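Hypothetical Protein CD630_05490 (Peptoclostridium difficile, PDB 6N7M) is of unknown function but is probably made with a signal peptide for export, and folds here as an antiparallel pair of helices. Local coordinates at residues Glu38-His43 and Lys70-Glu75; Asp49-Pro54 and Val60-Leu65. All coordinates share one frame; numbering follows the deposited sequence. Where two conformers were deposited one is given.

Contact 1 of 2, residues Glu38-His43 and Lys70-Glu75; sequences EEYAKH and KKMEQE
Selenomethionine Met72 opens the second segment's share of the contact, meeting both Tyr40 and His43 of the antiparallel helix 38-43; the two short axes pass 10.3 Å apart at 168°. Its backbone O lies at the edge of the Tyr40 ring, near the ring plane and 3.5 Å from CE2. Farther out, Met72 CG sits 3.5 Å from Tyr40 OH. The selenomethionine chain then bends at its last torsion (chi3 69°), which brings the methyl CE obliquely to the imidazole, 3.2 Å from His43 CD2, while the same methyl stays 3.8 Å from Tyr40 CZ. Both aromatic side chains cross the selenomethionine chain at about a right angle. One helical turn on, Glu75 reaches back with an extended chain; in one of its two conformers OE2 comes 2.9 Å from Tyr40 OH, where any hydrogen bond is weak and doubtful. With CG anti to the backbone N (chi1 -160°), the Tyr40 ring continues toward the partner helix. Leu76 and Ile79 of that helix and Ile86 of the following loop also touch this ring, and Ile44 and Leu47 also touch Met72. The chemistry is thus mostly apolar contact between two helices, built on a buried tyrosine and a buried selenomethionine; where Glu75 takes this conformer, its carboxylate may polarise the tyrosine hydroxyl.

Contact 2 of 2, residues Asp49-Pro54 and Val60-Leu65; sequences DYAKDP and VSQKDL
Ala51 O receives Gln62 NE2 at 3.1 Å, with an N-H...O angle of 155°, the one hydrogen bond between residues 49-54 and 60-65. The amide nitrogen approaches from above the carbonyl plane, 37° out of it, so it does not lie on a lone pair; the oxygen in turn is tilted modestly from the plane of the glutamine amide. Gln62 reaches this position by a bend at its second torsion (chi2 68°), which swings the amide across to the Ala51 carbonyl and leaves NE2 3.9 Å from Ala51 CB as well. Beside this polar link, the methyl of Ala51 points at the partner segment and meets one branch of Leu65, CB to CD2 3.6 Å. The CA atoms of Ala51 and Leu65 are the nearest pair of the two segments, 7.4 Å apart. At the start of helix 62-82, Ser61 is the N-cap: its OG accepts from Asp64 N at 3.1 Å, satisfying an amide of the first turn. Tyr50 OH bonds to Val57 N of the connecting loop, and Lys58 of that loop touches Leu65. Tyr50 packs on Gly31 and Val60 on His34, both of the second subunit. The contact therefore lies near the connection between helices 37-51 and 62-82, joining the two beside the turn of this helical hairpin and close to the second subunit.

Contacts 1 and 2 join the same two helices, 37-51 and 62-82, at separate levels of one antiparallel hairpin. Their centres are 16 Å apart, and their nearest atoms remain about 5 Å from each other, so the two do not touch. Contact 2 falls within the chain between the segments of contact 1, next to the turn. The centre of contact 1 is about 5 Å, and that of contact 2 about 13 Å, from the centre of the chain. The second subunit meets residues of contact 2 but none of contact 1. Neither site has a known catalytic or ligand-binding role.

Contact 1 of 2, residues Glu38-His43 and Lys70-Glu75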
# COMPACT_ATOMS: atom_id res chain seq x y z
N GLU A 38 -3.25 14.77 1.29
CA GLU A 38 -2.48 15.20 0.09
C GLU A 38 -1.75 14.02 -0.54
O GLU A 38 -1.75 13.94 -1.78
CB GLU A 38 -1.49 16.29 0.46
CG GLU A 38 -0.54 16.70 -0.65
CD GLU A 38 0.23 17.98 -0.36
OE1 GLU A 38 -0.32 18.87 0.32
OE2 GLU A 38 1.39 18.06 -0.77
N GLU A 39 -1.09 13.21 0.28
CA GLU A 39 -0.32 12.06 -0.22
C GLU A 39 -1.24 11.07 -0.93
O GLU A 39 -0.88 10.59 -2.02
CB GLU A 39 0.40 11.37 0.93
CG GLU A 39 1.61 12.10 1.45
CD GLU A 39 2.22 11.46 2.69
OE1 GLU A 39 1.52 10.62 3.38
OE2 GLU A 39 3.37 11.79 3.00
N TYR A 40 -2.41 10.80 -0.35
CA TYR A 40 -3.30 9.79 -0.94
C TYR A 40 -3.95 10.34 -2.21
O TYR A 40 -4.15 9.59 -3.18
CB TYR A 40 -4.31 9.33 0.08
CG TYR A 40 -4.95 8.01 -0.26
CD1 TYR A 40 -4.19 6.85 -0.34
CD2 TYR A 40 -6.31 7.91 -0.46
CE1 TYR A 40 -4.77 5.64 -0.65
CE2 TYR A 40 -6.91 6.70 -0.76
CZ TYR A 40 -6.14 5.56 -0.84
OH TYR A 40 -6.71 4.35 -1.10
N ALA A 41 -4.25 11.64 -2.19
CA ALA A 41 -4.83 12.26 -3.40
C ALA A 41 -3.79 12.14 -4.53
O ALA A 41 -4.19 11.82 -5.65
CB ALA A 41 -5.18 13.71 -3.13
N LYS A 42 -2.50 12.32 -4.20
CA LYS A 42 -1.44 12.24 -5.25
C LYS A 42 -1.32 10.80 -5.75
O LYS A 42 -1.13 10.59 -7.00
CB LYS A 42 -0.10 12.71 -4.71
CG LYS A 42 0.97 12.87 -5.78
CD LYS A 42 2.34 13.26 -5.22
CE LYS A 42 2.37 14.60 -4.51
NZ LYS A 42 3.69 14.84 -3.89
N HIS A 43 -1.39 9.85 -4.83
CA HIS A 43 -1.29 8.41 -5.18
C HIS A 43 -2.42 8.04 -6.14
O HIS A 43 -2.14 7.35 -7.19
CB HIS A 43 -1.22 7.58 -3.89
CG HIS A 43 -1.31 6.12 -4.13
ND1 HIS A 43 -0.30 5.41 -4.75
CD2 HIS A 43 -2.27 5.23 -3.86
CE1 HIS A 43 -0.67 4.16 -4.89
NE2 HIS A 43 -1.86 4.02 -4.33
N LYS A 70 -12.41 4.27 -7.86
CA LYS A 70 -13.63 4.88 -7.28
C LYS A 70 -13.62 4.65 -5.77
O LYS A 70 -13.90 5.59 -5.05
CB LYS A 70 -14.92 4.34 -7.90
CG LYS A 70 -15.28 4.93 -9.26
CD LYS A 70 -16.60 4.42 -9.82
CE LYS A 70 -17.11 5.27 -10.97
NZ LYS A 70 -18.50 4.93 -11.36
N LYS A 71 -13.32 3.42 -5.34
CA LYS A 71 -13.25 3.04 -3.91
C LYS A 71 -12.18 3.90 -3.24
O LYS A 71 -12.43 4.37 -2.13
CB LYS A 71 -12.93 1.55 -3.78
CG LYS A 71 -12.61 1.05 -2.38
CD LYS A 71 -11.97 -0.33 -2.35
CE LYS A 71 -10.61 -0.39 -3.01
NZ LYS A 71 -9.96 -1.71 -2.82
N MSE A 72 -11.03 4.10 -3.88
CA MSE A 72 -9.97 4.91 -3.23
C MSE A 72 -10.46 6.36 -3.05
O MSE A 72 -10.12 6.97 -2.02
CB MSE A 72 -8.67 4.78 -4.03
CG MSE A 72 -8.18 3.39 -4.12
SE MSE A 72 -6.67 3.30 -5.34
CE MSE A 72 -5.31 4.27 -4.35
N GLU A 73 -11.16 6.92 -4.04
CA GLU A 73 -11.71 8.30 -3.91
C GLU A 73 -12.66 8.39 -2.69
O GLU A 73 -12.64 9.44 -2.01
CB GLU A 73 -12.37 8.73 -5.21
CG GLU A 73 -11.40 8.92 -6.34
CD GLU A 73 -12.04 9.01 -7.72
OE1 GLU A 73 -13.25 8.77 -7.83
OE2 GLU A 73 -11.31 9.31 -8.68
N GLN A 74 -13.44 7.33 -2.43
CA GLN A 74 -14.33 7.31 -1.24
C GLN A 74 -13.48 7.28 0.03
O GLN A 74 -13.83 7.98 0.99
CB GLN A 74 -15.27 6.11 -1.26
CG GLN A 74 -16.29 6.15 -2.40
CD GLN A 74 -17.06 4.85 -2.47
OE1 GLN A 74 -16.68 3.84 -1.89
NE2 GLN A 74 -18.15 4.86 -3.21
N GLU A 75 -12.38 6.51 0.02
CA GLU A 75 -11.49 6.43 1.21
C GLU A 75 -10.80 7.78 1.42
O GLU A 75 -10.64 8.19 2.57
CB GLU A 75 -10.45 5.30 1.06
CG GLU A 75 -11.01 3.90 1.18
CD GLU A 75 -10.04 2.80 0.75
OE1 GLU A 75 -10.44 1.63 0.83
OE2 GLU A 75 -8.93 3.13 0.24

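Contact 2 of 2, residues Asp49-Pro54 and Val60-Leu65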
# COMPACT_ATOMS: atom_id res chain seq x y z
N ASP A 49 -3.56 8.30 -13.88
CA ASP A 49 -2.71 8.60 -15.07
C ASP A 49 -2.19 7.30 -15.66
O ASP A 49 -2.23 7.14 -16.90
CB ASP A 49 -1.58 9.56 -14.70
CG ASP A 49 -2.06 10.94 -14.29
OD1 ASP A 49 -3.27 11.18 -14.34
OD2 ASP A 49 -1.21 11.74 -13.87
N TYR A 50 -1.80 6.37 -14.78
CA TYR A 50 -1.26 5.08 -15.25
C TYR A 50 -2.35 4.29 -16.00
O TYR A 50 -2.06 3.74 -17.09
CB TYR A 50 -0.62 4.30 -14.10
CG TYR A 50 0.11 3.10 -14.61
CD1 TYR A 50 1.38 3.23 -15.16
CD2 TYR A 50 -0.50 1.85 -14.65
CE1 TYR A 50 2.05 2.14 -15.69
CE2 TYR A 50 0.17 0.75 -15.15
CZ TYR A 50 1.43 0.90 -15.69
OH TYR A 50 2.11 -0.19 -16.18
N ALA A 51 -3.57 4.29 -15.48
CA ALA A 51 -4.67 3.53 -16.10
C ALA A 51 -4.92 4.03 -17.53
O ALA A 51 -5.52 3.28 -18.28
CB ALA A 51 -5.92 3.66 -15.25
N LYS A 52 -4.54 5.28 -17.83
CA LYS A 52 -4.77 5.86 -19.18
C LYS A 52 -3.56 5.64 -20.09
O LYS A 52 -3.67 5.99 -21.29
CB LYS A 52 -5.09 7.35 -19.05
CG LYS A 52 -6.47 7.67 -18.47
CD LYS A 52 -7.62 7.04 -19.23
CE LYS A 52 -7.66 7.37 -20.71
NZ LYS A 52 -7.80 8.83 -20.98
N ASP A 53 -2.44 5.14 -19.56
CA ASP A 53 -1.24 4.90 -20.41
C ASP A 53 -1.57 3.73 -21.33
O ASP A 53 -1.90 2.66 -20.84
CB ASP A 53 -0.00 4.64 -19.53
CG ASP A 53 1.30 4.45 -20.30
OD1 ASP A 53 1.24 4.31 -21.53
OD2 ASP A 53 2.36 4.43 -19.66
N PRO A 54 -1.55 3.89 -22.67
CA PRO A 54 -1.90 2.79 -23.57
C PRO A 54 -1.08 1.52 -23.29
O PRO A 54 -1.61 0.43 -23.42
CB PRO A 54 -1.66 3.35 -24.99
CG PRO A 54 -0.87 4.65 -24.78
CD PRO A 54 -1.25 5.14 -23.39
N VAL A 60 -5.40 -6.86 -13.49
CA VAL A 60 -6.87 -6.85 -13.37
C VAL A 60 -7.41 -6.12 -14.61
O VAL A 60 -6.61 -5.51 -15.31
CB VAL A 60 -7.39 -6.18 -12.09
CG1 VAL A 60 -6.97 -6.93 -10.84
CG2 VAL A 60 -6.99 -4.71 -11.99
N SER A 61 -8.72 -6.23 -14.87
CA SER A 61 -9.35 -5.58 -16.05
C SER A 61 -9.41 -4.07 -15.89
O SER A 61 -9.20 -3.55 -14.77
CB SER A 61 -10.72 -6.10 -16.30
OG SER A 61 -11.59 -5.75 -15.23
N GLN A 62 -9.70 -3.38 -16.99
CA GLN A 62 -9.82 -1.90 -16.95
C GLN A 62 -11.00 -1.52 -16.03
O GLN A 62 -10.87 -0.53 -15.31
CB GLN A 62 -10.05 -1.33 -18.35
CG GLN A 62 -9.87 0.17 -18.41
CD GLN A 62 -8.43 0.57 -18.19
OE1 GLN A 62 -7.49 -0.21 -18.39
NE2 GLN A 62 -8.22 1.82 -17.84
N LYS A 63 -12.09 -2.30 -16.07
CA LYS A 63 -13.28 -2.02 -15.24
C LYS A 63 -12.96 -2.24 -13.76
O LYS A 63 -13.43 -1.44 -12.97
CB LYS A 63 -14.46 -2.91 -15.66
CG LYS A 63 -15.11 -2.58 -16.99
CD LYS A 63 -16.28 -3.53 -17.26
CE LYS A 63 -17.21 -3.10 -18.37
NZ LYS A 63 -17.96 -1.88 -18.01
N ASP A 64 -12.17 -3.27 -13.44
CA ASP A 64 -11.80 -3.51 -12.02
C ASP A 64 -10.92 -2.35 -11.55
O ASP A 64 -11.07 -1.93 -10.39
CB ASP A 64 -11.09 -4.86 -11.84
CG ASP A 64 -11.98 -6.05 -12.17
OD1 ASP A 64 -13.22 -5.88 -12.09
OD2 ASP A 64 -11.42 -7.11 -12.53
N LEU A 65 -10.02 -1.88 -12.40
CA LEU A 65 -9.12 -0.77 -11.97
C LEU A 65 -9.93 0.51 -11.77
O LEU A 65 -9.71 1.21 -10.75
CB LEU A 65 -8.02 -0.61 -13.03
CG LEU A 65 -6.98 0.49 -12.75
CD1 LEU A 65 -6.43 0.39 -11.34
CD2 LEU A 65 -5.85 0.42 -13.76